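Local coordinates for periplasmic binding protein (PDB 4N01) that probably captures a solute in the periplasm and hands it to a membrane transporter, as solute-binding proteins of its alpha/beta family do, at residues V44-T49 / F57-A62; S61-A66 / P125-G130; Q71-M76 / W153-M158; M77-L82 / S170-L175. All blocks are in the same frame, centred on the assembly; numbering follows the deposited sequence. Where two conformers were deposited one is given.

Contact 1: V44-T49 / F57-A62; sequences VTWSET and FAVKSA
Trp46 lays its indole against Phe57 inside an antiparallel beta hairpin, strands 44-50 and 53-59, whose segments here run at 159° to each other. The pair illustrates how a methylene, more than the ring it carries, can cover an aromatic face. Phe57 CB lies over one face of the indole, 3.7 Å from the centroid of the six-membered ring of Trp46, in a CH-pi contact. The phenyl ring beyond it is nearly parallel to the indole, at 23°, but slid so far that it barely overlaps the five-membered ring. Trp46 is set for this by its first torsion (chi1 72°), which holds CG between the backbone N and the carbonyl carbon and brings the ring over toward the partner strand. At the indole edge Val59 CG1 approaches Trp46 CH2 at 4.0 Å. Glu48 crosses the phenyl at about a right angle, with its CG 3.9 Å from Phe57 CE2, while its OE2 accepts from Ile154 N. With an alanine in place of Trp46, Phe57 CB would probably lose the face it lies over and Val59 CG1 the edge beside it, and Ile152 O would lose its NE1 donor. Thr45 and Ala58 meet on the other face of the hairpin. Four backbone bonds join the strands, the shortest from Phe57 N to Trp46 O, 2.8 Å long.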
loop_
_atom_site.group_PDB
_atom_site.type_symbol
_atom_site.label_atom_id
_atom_site.label_comp_id
_atom_site.label_asym_id
_atom_site.label_seq_id
_atom_site.Cartn_x
_atom_site.Cartn_y
_atom_site.Cartn_z
ATOM N N VAL A 44 -7.488 -20.837 -12.984
ATOM C CA VAL A 44 -6.543 -19.875 -12.467
ATOM C C VAL A 44 -6.171 -20.412 -11.093
ATOM O O VAL A 44 -7.043 -20.662 -10.260
ATOM C CB VAL A 44 -7.172 -18.478 -12.373
ATOM C CG1 VAL A 44 -6.208 -17.485 -11.721
ATOM C CG2 VAL A 44 -7.569 -18.004 -13.770
ATOM N N THR A 45 -4.883 -20.648 -10.871
ATOM C CA THR A 45 -4.445 -21.328 -9.655
ATOM C C THR A 45 -3.416 -20.512 -8.885
ATOM O O THR A 45 -2.667 -19.714 -9.462
ATOM C CB THR A 45 -3.851 -22.711 -9.969
ATOM O OG1 THR A 45 -2.677 -22.557 -10.777
ATOM C CG2 THR A 45 -4.870 -23.583 -10.708
ATOM N N TRP A 46 -3.381 -20.710 -7.571
ATOM C CA TRP A 46 -2.396 -20.036 -6.729
ATOM C C TRP A 46 -2.306 -20.753 -5.390
ATOM O O TRP A 46 -3.095 -21.659 -5.126
ATOM C CB TRP A 46 -2.744 -18.551 -6.539
ATOM C CG TRP A 46 -3.930 -18.272 -5.644
ATOM C CD1 TRP A 46 -3.893 -17.938 -4.312
ATOM C CD2 TRP A 46 -5.316 -18.273 -6.014
ATOM N NE1 TRP A 46 -5.166 -17.743 -3.836
ATOM C CE2 TRP A 46 -6.063 -17.939 -4.863
ATOM C CE3 TRP A 46 -6.008 -18.524 -7.213
ATOM C CZ2 TRP A 46 -7.455 -17.841 -4.868
ATOM C CZ3 TRP A 46 -7.398 -18.437 -7.221
ATOM C CH2 TRP A 46 -8.107 -18.103 -6.053
ATOM N N SER A 47 -1.342 -20.356 -4.562
ATOM C CA SER A 47 -1.160 -20.938 -3.230
ATOM C C SER A 47 -0.993 -19.848 -2.178
ATOM O O SER A 47 -0.450 -18.777 -2.465
ATOM C CB SER A 47 0.098 -21.825 -3.188
ATOM O OG SER A 47 -0.019 -22.931 -4.065
ATOM N N GLU A 48 -1.437 -20.129 -0.956
ATOM C CA GLU A 48 -1.108 -19.283 0.192
ATOM C C GLU A 48 -0.673 -20.163 1.365
ATOM O O GLU A 48 -1.018 -21.343 1.423
ATOM C CB GLU A 48 -2.300 -18.406 0.613
ATOM C CG GLU A 48 -2.940 -17.585 -0.509
ATOM C CD GLU A 48 -2.031 -16.496 -1.053
ATOM O OE1 GLU A 48 -1.003 -16.168 -0.413
ATOM O OE2 GLU A 48 -2.345 -15.952 -2.138
ATOM N N THR A 49 0.083 -19.586 2.296
ATOM C CA THR A 49 0.537 -20.323 3.472
ATOM C C THR A 49 0.179 -19.568 4.744
ATOM O O THR A 49 0.508 -18.389 4.885
ATOM C CB THR A 49 2.051 -20.577 3.428
ATOM O OG1 THR A 49 2.353 -21.427 2.310
ATOM C CG2 THR A 49 2.522 -21.256 4.717
ATOM N N PHE A 57 -5.199 -23.245 -4.182
ATOM C CA PHE A 57 -6.511 -22.723 -4.574
ATOM C C PHE A 57 -6.675 -22.726 -6.094
ATOM O O PHE A 57 -5.688 -22.633 -6.833
ATOM C CB PHE A 57 -6.691 -21.287 -4.055
ATOM C CG PHE A 57 -6.625 -21.162 -2.550
ATOM C CD1 PHE A 57 -7.737 -21.460 -1.765
ATOM C CD2 PHE A 57 -5.460 -20.743 -1.925
ATOM C CE1 PHE A 57 -7.682 -21.341 -0.379
ATOM C CE2 PHE A 57 -5.394 -20.616 -0.535
ATOM C CZ PHE A 57 -6.504 -20.911 0.237
ATOM N N ALA A 58 -7.919 -22.821 -6.560
ATOM C CA ALA A 58 -8.209 -22.732 -7.991
ATOM C C ALA A 58 -9.607 -22.189 -8.229
ATOM O O ALA A 58 -10.512 -22.465 -7.450
ATOM C CB ALA A 58 -8.067 -24.093 -8.651
ATOM N N VAL A 59 -9.780 -21.421 -9.307
ATOM C CA VAL A 59 -11.113 -21.036 -9.769
ATOM C C VAL A 59 -11.233 -21.220 -11.276
ATOM O O VAL A 59 -10.258 -21.055 -12.008
ATOM C CB VAL A 59 -11.478 -19.577 -9.394
ATOM C CG1 VAL A 59 -11.458 -19.397 -7.884
ATOM C CG2 VAL A 59 -10.521 -18.588 -10.066
ATOM N N LYS A 60 -12.427 -21.578 -11.730
ATOM C CA LYS A 60 -12.700 -21.736 -13.154
ATOM C C LYS A 60 -13.667 -20.658 -13.634
ATOM O O LYS A 60 -14.002 -20.593 -14.816
ATOM C CB LYS A 60 -13.306 -23.120 -13.426
ATOM C CG LYS A 60 -12.383 -24.261 -13.078
ATOM C CD LYS A 60 -13.141 -25.386 -12.387
ATOM C CE LYS A 60 -13.998 -26.167 -13.349
ATOM N NZ LYS A 60 -14.786 -27.228 -12.653
ATOM N N SER A 61 -14.128 -19.831 -12.701
ATOM C CA SER A 61 -15.071 -18.764 -13.003
ATOM C C SER A 61 -14.940 -17.717 -11.913
ATOM O O SER A 61 -14.502 -18.031 -10.801
ATOM C CB SER A 61 -16.501 -19.313 -13.028
ATOM O OG SER A 61 -17.409 -18.336 -13.529
ATOM N N ALA A 62 -15.313 -16.476 -12.219
ATOM C CA ALA A 62 -15.095 -15.386 -11.277
ATOM C C ALA A 62 -15.891 -15.597 -9.993
ATOM O O ALA A 62 -17.057 -15.990 -10.042
ATOM C CB ALA A 62 -15.468 -14.055 -11.915
#

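Contact 2: S61-A66 / P125-G130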
loop_
_atom_site.group_PDB
_atom_site.type_symbol
_atom_site.label_atom_id
_atom_site.label_comp_id
_atom_site.label_asym_id
_atom_site.label_seq_id
_atom_site.Cartn_x
_atom_site.Cartn_y
_atom_site.Cartn_z
ATOM N N SER A 61 -14.128 -19.831 -12.701
ATOM C CA SER A 61 -15.071 -18.764 -13.003
ATOM C C SER A 61 -14.940 -17.717 -11.913
ATOM O O SER A 61 -14.502 -18.031 -10.801
ATOM C CB SER A 61 -16.501 -19.313 -13.028
ATOM O OG SER A 61 -17.409 -18.336 -13.529
ATOM N N ALA A 62 -15.313 -16.476 -12.219
ATOM C CA ALA A 62 -15.095 -15.386 -11.277
ATOM C C ALA A 62 -15.891 -15.597 -9.993
ATOM O O ALA A 62 -17.057 -15.990 -10.042
ATOM C CB ALA A 62 -15.468 -14.055 -11.915
ATOM N N PRO A 63 -15.261 -15.337 -8.835
ATOM C CA PRO A 63 -15.991 -15.342 -7.559
ATOM C C PRO A 63 -17.151 -14.354 -7.625
ATOM O O PRO A 63 -17.038 -13.339 -8.315
ATOM C CB PRO A 63 -14.944 -14.837 -6.562
ATOM C CG PRO A 63 -13.626 -15.270 -7.162
ATOM C CD PRO A 63 -13.817 -15.097 -8.653
ATOM N N THR A 64 -18.257 -14.642 -6.941
ATOM C CA THR A 64 -19.431 -13.786 -7.036
ATOM C C THR A 64 -19.769 -13.143 -5.701
ATOM O O THR A 64 -20.604 -12.237 -5.639
ATOM C CB THR A 64 -20.647 -14.577 -7.506
ATOM O OG1 THR A 64 -20.993 -15.544 -6.506
ATOM C CG2 THR A 64 -20.339 -15.278 -8.812
ATOM N N HIS A 65 -19.144 -13.639 -4.637
ATOM C CA HIS A 65 -19.347 -13.111 -3.289
ATOM C C HIS A 65 -18.010 -12.838 -2.595
ATOM O O HIS A 65 -17.704 -13.427 -1.551
ATOM C CB HIS A 65 -20.175 -14.082 -2.453
ATOM C CG HIS A 65 -21.618 -14.132 -2.840
ATOM N ND1 HIS A 65 -22.049 -14.599 -4.073
ATOM C CD2 HIS A 65 -22.736 -13.760 -2.179
ATOM C CE1 HIS A 65 -23.359 -14.518 -4.138
ATOM N NE2 HIS A 65 -23.809 -14.009 -3.000
ATOM N N ALA A 66 -17.221 -11.936 -3.171
ATOM C CA ALA A 66 -15.872 -11.680 -2.679
ATOM C C ALA A 66 -15.890 -10.697 -1.512
ATOM O O ALA A 66 -16.681 -9.747 -1.510
ATOM C CB ALA A 66 -15.012 -11.136 -3.795
ATOM N N PRO A 125 -19.585 -15.676 1.745
ATOM C CA PRO A 125 -18.405 -15.362 0.929
ATOM C C PRO A 125 -17.860 -16.598 0.228
ATOM O O PRO A 125 -18.001 -17.710 0.746
ATOM C CB PRO A 125 -17.388 -14.883 1.966
ATOM C CG PRO A 125 -17.775 -15.613 3.218
ATOM C CD PRO A 125 -19.272 -15.677 3.187
ATOM N N ASP A 126 -17.239 -16.406 -0.933
ATOM C CA ASP A 126 -16.599 -17.514 -1.634
ATOM C C ASP A 126 -15.139 -17.189 -1.931
ATOM O O ASP A 126 -14.375 -18.049 -2.376
ATOM C CB ASP A 126 -17.370 -17.896 -2.911
ATOM C CG ASP A 126 -17.528 -16.735 -3.898
ATOM O OD1 ASP A 126 -17.092 -15.598 -3.604
ATOM O OD2 ASP A 126 -18.125 -16.964 -4.978
ATOM N N PHE A 127 -14.754 -15.949 -1.641
ATOM C CA PHE A 127 -13.402 -15.466 -1.909
ATOM C C PHE A 127 -13.097 -14.357 -0.915
ATOM O O PHE A 127 -13.962 -13.524 -0.636
ATOM C CB PHE A 127 -13.336 -14.920 -3.338
ATOM C CG PHE A 127 -12.007 -14.307 -3.717
ATOM C CD1 PHE A 127 -11.041 -15.064 -4.359
ATOM C CD2 PHE A 127 -11.746 -12.964 -3.468
ATOM C CE1 PHE A 127 -9.821 -14.498 -4.732
ATOM C CE2 PHE A 127 -10.526 -12.385 -3.842
ATOM C CZ PHE A 127 -9.568 -13.159 -4.477
ATOM N N ALA A 128 -11.881 -14.344 -0.373
ATOM C CA ALA A 128 -11.497 -13.285 0.561
ATOM C C ALA A 128 -10.091 -12.841 0.241
ATOM O O ALA A 128 -9.264 -13.666 -0.142
ATOM C CB ALA A 128 -11.579 -13.775 1.995
ATOM N N THR A 129 -9.823 -11.545 0.387
ATOM C CA THR A 129 -8.482 -11.017 0.147
ATOM C C THR A 129 -8.203 -9.887 1.131
ATOM O O THR A 129 -9.135 -9.323 1.704
ATOM C CB THR A 129 -8.331 -10.494 -1.298
ATOM O OG1 THR A 129 -6.978 -10.053 -1.515
ATOM C CG2 THR A 129 -9.288 -9.331 -1.546
ATOM N N GLY A 130 -6.926 -9.564 1.333
ATOM C CA GLY A 130 -6.540 -8.548 2.301
ATOM C C GLY A 130 -5.080 -8.681 2.688
ATOM O O GLY A 130 -4.383 -9.558 2.176
HETATM O O HOH W 1 -20.628 -18.093 -4.463
#
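The Phe127 ring meets Pro63 CG and Ala66 CB obliquely, the latter at 3.8 Å from Phe127 CD2, while the imidazole of His65 has Thr64 OG1 in its plane, 2.8 Å from His65 ND1. The third flat group, the carboxylate of Asp126, gathers two consecutive amides of the loop. Thr64 N reaches OD2 of Asp126 on its syn lone pair at 3.0 Å, almost straight (171°). His65 N comes to Asp126 OD1 from above the carboxylate plane, also at 3.0 Å but more bent, with a weak second bond to OD2. Asp126 can turn back over the loop because its first torsion (chi1 58°) keeps CG between the backbone N and the carbonyl carbon. A water donates to its OD2, and Asp126 N returns a bond to His65 O, so acceptor and donor of one residue both fix the loop. Next to these bonds, Pro63 CB packs on Phe127 CB at 3.6 Å. The arrangement is the entry to two neighbouring strands, 66-68 and 127-129, in the five-stranded parallel sheet. Phe179 stands edge-to-face to Phe127, Ile178 of helix 165-178 touches Pro63 and Phe127, and Met77 of helix 71-79 packs on Ala66.

Contact 3: Q71-M76 / W153-M158; sequences QATTEM and WIPESM
Thr73 and Met76, on the helix that follows the first strand of the five-stranded parallel sheet, pack against Pro155 and its neighbours in the loop leaving edge strand 151-153. The contact is a worked example of apolar fitting in an alpha/beta sandwich: every touch across it is made by carbon or selenium, since both methionines are selenomethionines in the crystal. Thr73 presents its CG2, which lies 3.8 Å from Pro155 CG, the two side chains crossing at about a right angle. Its hydroxyl instead bonds to Ser68 OG. Met158 stays extended beyond CG (chi3 -177°), and that straight reach carries its CE to within 3.6 Å of Ala72 CB, with Thr73 CG2 also close by. Met76 does the opposite. Its SE rests 3.9 Å from Pro155 CG, and the bend at the last torsion (chi3 66°) turns CE to the edge of the Trp153 ring, near its plane and 4.1 Å from CH2. Met76 and Met158 run alongside each other, pointing opposite ways. The loop that receives the helix is itself anchored: Asp171 of helix 165-178 accepts hydrogen bonds from the backbone N of both Glu156 and Ser157, where the chain forms a short 3-10 turn. Helix 71-79 thus follows strand 66-68 and packs on the loop after strand 151-153, within an alpha/beta lobe built on a parallel sheet, as in periplasmic binding proteins of this family.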
loop_
_atom_site.group_PDB
_atom_site.type_symbol
_atom_site.label_atom_id
_atom_site.label_comp_id
_atom_site.label_asym_id
_atom_site.label_seq_id
_atom_site.Cartn_x
_atom_site.Cartn_y
_atom_site.Cartn_z
ATOM N N GLN A 71 -8.352 -2.052 3.103
ATOM C CA GLN A 71 -8.669 -0.989 2.159
ATOM C C GLN A 71 -7.891 -1.111 0.850
ATOM O O GLN A 71 -8.430 -0.813 -0.228
ATOM C CB GLN A 71 -8.443 0.394 2.768
ATOM C CG GLN A 71 -8.794 1.512 1.795
ATOM C CD GLN A 71 -8.855 2.871 2.456
ATOM O OE1 GLN A 71 -8.867 2.977 3.691
ATOM N NE2 GLN A 71 -8.884 3.924 1.638
ATOM N N ALA A 72 -6.632 -1.538 0.946
ATOM C CA ALA A 72 -5.776 -1.647 -0.230
ATOM C C ALA A 72 -6.334 -2.648 -1.244
ATOM O O ALA A 72 -6.419 -2.342 -2.436
ATOM C CB ALA A 72 -4.349 -2.006 0.161
ATOM N N THR A 73 -6.738 -3.827 -0.781
ATOM C CA THR A 73 -7.337 -4.795 -1.695
ATOM C C THR A 73 -8.734 -4.360 -2.139
ATOM O O THR A 73 -9.167 -4.691 -3.242
ATOM C CB THR A 73 -7.378 -6.216 -1.095
ATOM O OG1 THR A 73 -7.986 -6.163 0.197
ATOM C CG2 THR A 73 -5.957 -6.799 -0.974
ATOM N N THR A 74 -9.449 -3.614 -1.297
ATOM C CA THR A 74 -10.732 -3.036 -1.719
ATOM C C THR A 74 -10.541 -2.110 -2.917
ATOM O O THR A 74 -11.293 -2.184 -3.897
ATOM C CB THR A 74 -11.417 -2.262 -0.580
ATOM O OG1 THR A 74 -11.895 -3.187 0.401
ATOM C CG2 THR A 74 -12.599 -1.432 -1.105
ATOM N N GLU A 75 -9.524 -1.253 -2.850
ATOM C CA GLU A 75 -9.253 -0.342 -3.957
ATOM C C GLU A 75 -8.804 -1.083 -5.211
ATOM O O GLU A 75 -9.236 -0.742 -6.312
ATOM C CB GLU A 75 -8.293 0.794 -3.531
ATOM C CG GLU A 75 -8.942 1.657 -2.435
ATOM C CD GLU A 75 -8.141 2.883 -2.005
ATOM O OE1 GLU A 75 -6.938 3.002 -2.354
ATOM O OE2 GLU A 75 -8.730 3.746 -1.301
HETATM N N MSE A 76 -7.982 -2.119 -5.038
HETATM C CA MSE A 76 -7.543 -2.932 -6.168
HETATM C C MSE A 76 -8.738 -3.530 -6.878
HETATM O O MSE A 76 -8.833 -3.481 -8.102
HETATM C CB MSE A 76 -6.591 -4.036 -5.707
HETATM C CG MSE A 76 -5.254 -3.477 -5.254
HETATM SE SE MSE A 76 -4.148 -4.858 -4.454
HETATM C CE MSE A 76 -3.877 -5.954 -6.025
ATOM N N TRP A 153 -6.856 -15.164 -1.310
ATOM C CA TRP A 153 -5.775 -14.694 -2.170
ATOM C C TRP A 153 -5.169 -13.449 -1.570
ATOM O O TRP A 153 -5.894 -12.542 -1.159
ATOM C CB TRP A 153 -6.310 -14.343 -3.558
ATOM C CG TRP A 153 -5.249 -13.793 -4.455
ATOM C CD1 TRP A 153 -4.270 -14.498 -5.088
ATOM C CD2 TRP A 153 -5.048 -12.417 -4.807
ATOM N NE1 TRP A 153 -3.476 -13.649 -5.818
ATOM C CE2 TRP A 153 -3.934 -12.366 -5.664
ATOM C CE3 TRP A 153 -5.705 -11.226 -4.480
ATOM C CZ2 TRP A 153 -3.457 -11.168 -6.203
ATOM C CZ3 TRP A 153 -5.236 -10.037 -5.021
ATOM C CH2 TRP A 153 -4.122 -10.021 -5.874
ATOM N N ILE A 154 -3.844 -13.388 -1.534
ATOM C CA ILE A 154 -3.151 -12.217 -0.994
ATOM C C ILE A 154 -2.145 -11.708 -2.020
ATOM O O ILE A 154 -1.353 -12.498 -2.545
ATOM C CB ILE A 154 -2.387 -12.581 0.296
ATOM C CG1 ILE A 154 -3.377 -13.057 1.366
ATOM C CG2 ILE A 154 -1.574 -11.385 0.805
ATOM C CD1 ILE A 154 -2.707 -13.659 2.577
ATOM N N PRO A 155 -2.192 -10.400 -2.329
ATOM C CA PRO A 155 -1.201 -9.837 -3.256
ATOM C C PRO A 155 0.223 -10.179 -2.815
ATOM O O PRO A 155 0.572 -10.039 -1.631
ATOM C CB PRO A 155 -1.446 -8.330 -3.161
ATOM C CG PRO A 155 -2.934 -8.219 -2.840
ATOM C CD PRO A 155 -3.203 -9.408 -1.915
ATOM N N GLU A 156 1.036 -10.647 -3.755
ATOM C CA GLU A 156 2.439 -10.909 -3.456
ATOM C C GLU A 156 3.149 -9.664 -2.957
ATOM O O GLU A 156 4.129 -9.764 -2.216
ATOM C CB GLU A 156 3.161 -11.461 -4.685
ATOM C CG GLU A 156 2.697 -12.860 -5.093
ATOM C CD GLU A 156 3.094 -13.930 -4.088
ATOM O OE1 GLU A 156 4.211 -13.838 -3.525
ATOM O OE2 GLU A 156 2.287 -14.861 -3.860
ATOM N N SER A 157 2.663 -8.492 -3.357
ATOM C CA SER A 157 3.336 -7.241 -2.987
ATOM C C SER A 157 3.209 -6.979 -1.486
ATOM O O SER A 157 3.901 -6.130 -0.919
ATOM C CB SER A 157 2.806 -6.057 -3.813
ATOM O OG SER A 157 1.399 -5.911 -3.661
HETATM N N MSE A 158 2.313 -7.721 -0.851
HETATM C CA MSE A 158 2.077 -7.591 0.579
HETATM C C MSE A 158 2.707 -8.721 1.389
HETATM O O MSE A 158 2.515 -8.790 2.600
HETATM C CB MSE A 158 0.568 -7.567 0.849
HETATM C CG MSE A 158 -0.160 -6.428 0.161
HETATM SE SE MSE A 158 -2.071 -6.590 0.495
HETATM C CE MSE A 158 -2.526 -5.065 -0.590
#

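Contact 4: M77-L82 / S170-L175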
loop_
_atom_site.group_PDB
_atom_site.type_symbol
_atom_site.label_atom_id
_atom_site.label_comp_id
_atom_site.label_asym_id
_atom_site.label_seq_id
_atom_site.Cartn_x
_atom_site.Cartn_y
_atom_site.Cartn_z
HETATM N N MSE A 77 -9.668 -4.075 -6.105
HETATM C CA MSE A 77 -10.843 -4.699 -6.699
HETATM C C MSE A 77 -11.757 -3.678 -7.376
HETATM O O MSE A 77 -12.269 -3.927 -8.469
HETATM C CB MSE A 77 -11.605 -5.523 -5.657
HETATM C CG MSE A 77 -10.839 -6.766 -5.211
HETATM SE SE MSE A 77 -12.001 -7.978 -4.234
HETATM C CE MSE A 77 -13.226 -8.454 -5.670
ATOM N N LEU A 78 -11.950 -2.525 -6.748
ATOM C CA LEU A 78 -12.804 -1.490 -7.345
ATOM C C LEU A 78 -12.191 -0.937 -8.638
ATOM O O LEU A 78 -12.906 -0.609 -9.595
ATOM C CB LEU A 78 -13.071 -0.358 -6.344
ATOM C CG LEU A 78 -13.907 -0.746 -5.113
ATOM C CD1 LEU A 78 -13.917 0.380 -4.093
ATOM C CD2 LEU A 78 -15.344 -1.118 -5.504
ATOM N N GLN A 79 -10.866 -0.852 -8.671
ATOM C CA GLN A 79 -10.176 -0.321 -9.841
ATOM C C GLN A 79 -10.443 -1.219 -11.049
ATOM O O GLN A 79 -10.563 -0.735 -12.176
ATOM C CB GLN A 79 -8.672 -0.209 -9.562
ATOM C CG GLN A 79 -7.846 0.395 -10.695
ATOM C CD GLN A 79 -8.129 1.870 -10.899
ATOM O OE1 GLN A 79 -7.917 2.684 -10.000
ATOM N NE2 GLN A 79 -8.616 2.221 -12.086
ATOM N N LEU A 80 -10.561 -2.524 -10.800
ATOM C CA LEU A 80 -10.819 -3.494 -11.871
ATOM C C LEU A 80 -12.313 -3.591 -12.201
ATOM O O LEU A 80 -12.724 -4.422 -13.014
ATOM C CB LEU A 80 -10.272 -4.883 -11.502
ATOM C CG LEU A 80 -8.747 -4.971 -11.373
ATOM C CD1 LEU A 80 -8.300 -6.405 -11.124
ATOM C CD2 LEU A 80 -8.098 -4.434 -12.624
ATOM N N GLY A 81 -13.119 -2.743 -11.571
ATOM C CA GLY A 81 -14.544 -2.686 -11.846
ATOM C C GLY A 81 -15.345 -3.832 -11.256
ATOM O O GLY A 81 -16.363 -4.240 -11.812
ATOM N N LEU A 82 -14.902 -4.338 -10.107
ATOM C CA LEU A 82 -15.447 -5.580 -9.569
ATOM C C LEU A 82 -16.540 -5.444 -8.505
ATOM O O LEU A 82 -16.840 -6.414 -7.821
ATOM C CB LEU A 82 -14.311 -6.456 -9.028
ATOM C CG LEU A 82 -13.328 -6.907 -10.108
ATOM C CD1 LEU A 82 -12.191 -7.691 -9.473
ATOM C CD2 LEU A 82 -14.038 -7.743 -11.185
ATOM N N SER A 170 1.910 -7.200 -11.319
ATOM C CA SER A 170 1.623 -8.618 -11.497
ATOM C C SER A 170 0.419 -9.044 -10.668
ATOM O O SER A 170 -0.403 -9.823 -11.131
ATOM C CB SER A 170 2.842 -9.482 -11.161
ATOM O OG SER A 170 3.902 -9.234 -12.071
ATOM N N ASP A 171 0.317 -8.522 -9.446
ATOM C CA ASP A 171 -0.822 -8.811 -8.562
ATOM C C ASP A 171 -2.129 -8.335 -9.180
ATOM O O ASP A 171 -3.156 -9.026 -9.101
ATOM C CB ASP A 171 -0.671 -8.128 -7.201
ATOM C CG ASP A 171 0.396 -8.765 -6.326
ATOM O OD1 ASP A 171 0.708 -9.974 -6.494
ATOM O OD2 ASP A 171 0.916 -8.042 -5.445
HETATM N N MSE A 172 -2.109 -7.149 -9.781
HETATM C CA MSE A 172 -3.310 -6.635 -10.434
HETATM C C MSE A 172 -3.714 -7.537 -11.594
HETATM O O MSE A 172 -4.895 -7.804 -11.799
HETATM C CB MSE A 172 -3.108 -5.197 -10.911
HETATM C CG MSE A 172 -3.196 -4.171 -9.772
HETATM SE SE MSE A 172 -5.043 -3.998 -9.115
HETATM C CE MSE A 172 -5.679 -2.670 -10.372
ATOM N N ILE A 173 -2.723 -8.011 -12.348
ATOM C CA ILE A 173 -2.996 -8.919 -13.459
ATOM C C ILE A 173 -3.602 -10.230 -12.960
ATOM O O ILE A 173 -4.591 -10.725 -13.516
ATOM C CB ILE A 173 -1.724 -9.223 -14.270
ATOM C CG1 ILE A 173 -1.146 -7.926 -14.845
ATOM C CG2 ILE A 173 -2.027 -10.201 -15.395
ATOM C CD1 ILE A 173 -2.016 -7.297 -15.916
ATOM N N LYS A 174 -3.009 -10.780 -11.902
ATOM C CA LYS A 174 -3.495 -12.024 -11.299
ATOM C C LYS A 174 -4.919 -11.870 -10.771
ATOM O O LYS A 174 -5.773 -12.743 -10.969
ATOM C CB LYS A 174 -2.571 -12.443 -10.148
ATOM C CG LYS A 174 -2.854 -13.835 -9.597
ATOM C CD LYS A 174 -2.528 -14.928 -10.622
ATOM C CE LYS A 174 -2.590 -16.296 -9.967
ATOM N NZ LYS A 174 -2.232 -17.376 -10.919
ATOM N N LEU A 175 -5.169 -10.764 -10.080
ATOM C CA LEU A 175 -6.516 -10.482 -9.574
ATOM C C LEU A 175 -7.487 -10.417 -10.742
ATOM O O LEU A 175 -8.584 -10.996 -10.694
ATOM C CB LEU A 175 -6.533 -9.167 -8.784
ATOM C CG LEU A 175 -7.860 -8.706 -8.169
ATOM C CD1 LEU A 175 -8.445 -9.750 -7.232
ATOM C CD2 LEU A 175 -7.643 -7.398 -7.419
#
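Leu80 and Leu175 meet in apolar packing between the end of helix 71-79 and the middle of helix 165-178, Leu80 CD1 standing 3.8 Å from Leu175 CG. Three further touches are of the same kind. Met77 CG lies 3.9 Å from Leu175 CD2, the side chains crossing at about a right angle. Met172, a selenomethionine, bends twice (chi2 -71°, chi3 -86°), which hooks its CE toward the other helix, 3.7 Å from Leu80 CD2 and 3.8 Å from Gln79 CG. Were Leu80 replaced by an alanine, Met172 CE and Leu175 CG would probably face a gap, and the bent methionine would be likelier to turn.

Backbone hydrogen bonds are confined to each helix. Helix 71-79 ends in a Schellman motif, with Leu82 N bonded to Met77 O and Gly81 N to Leu78 O (2.9 Å), Gly81 taking the positive phi (75°) that favours glycine. Leu80 lies in the last turn, just before Gly81.

Around the pair, helix 182-203 lends Ala185 to Leu80 and Trp188 to Gln79 and Met172, Met76 touches Met172 and Leu175, and Met77 reaches Met86 on strand 86-90.

Overall arrangement
The four contacts build one lobe of the protein, their centres 9 to 15 Å apart. Contact 1, the hairpin, closes before contacts 3 and 4 open, and shares Ser61 and Ala62 with contact 2. Contacts 2, 3 and 4 alternate along the chain: segments 61-66, 71-76 and 77-82 come first, and their partners 125-130, 153-158 and 170-175 follow in the same order. Contact 2 ties the loop leading into strand 66-68 to the start of the adjacent strand 127-129, while contacts 3 and 4, about 9 Å apart between centres, both use helix 71-79. Lys174 NZ to Thr45 O and Ile154 N to Glu48 OE2 tie the hairpin to this core, so sequence-distant pieces form one compact alpha/beta unit.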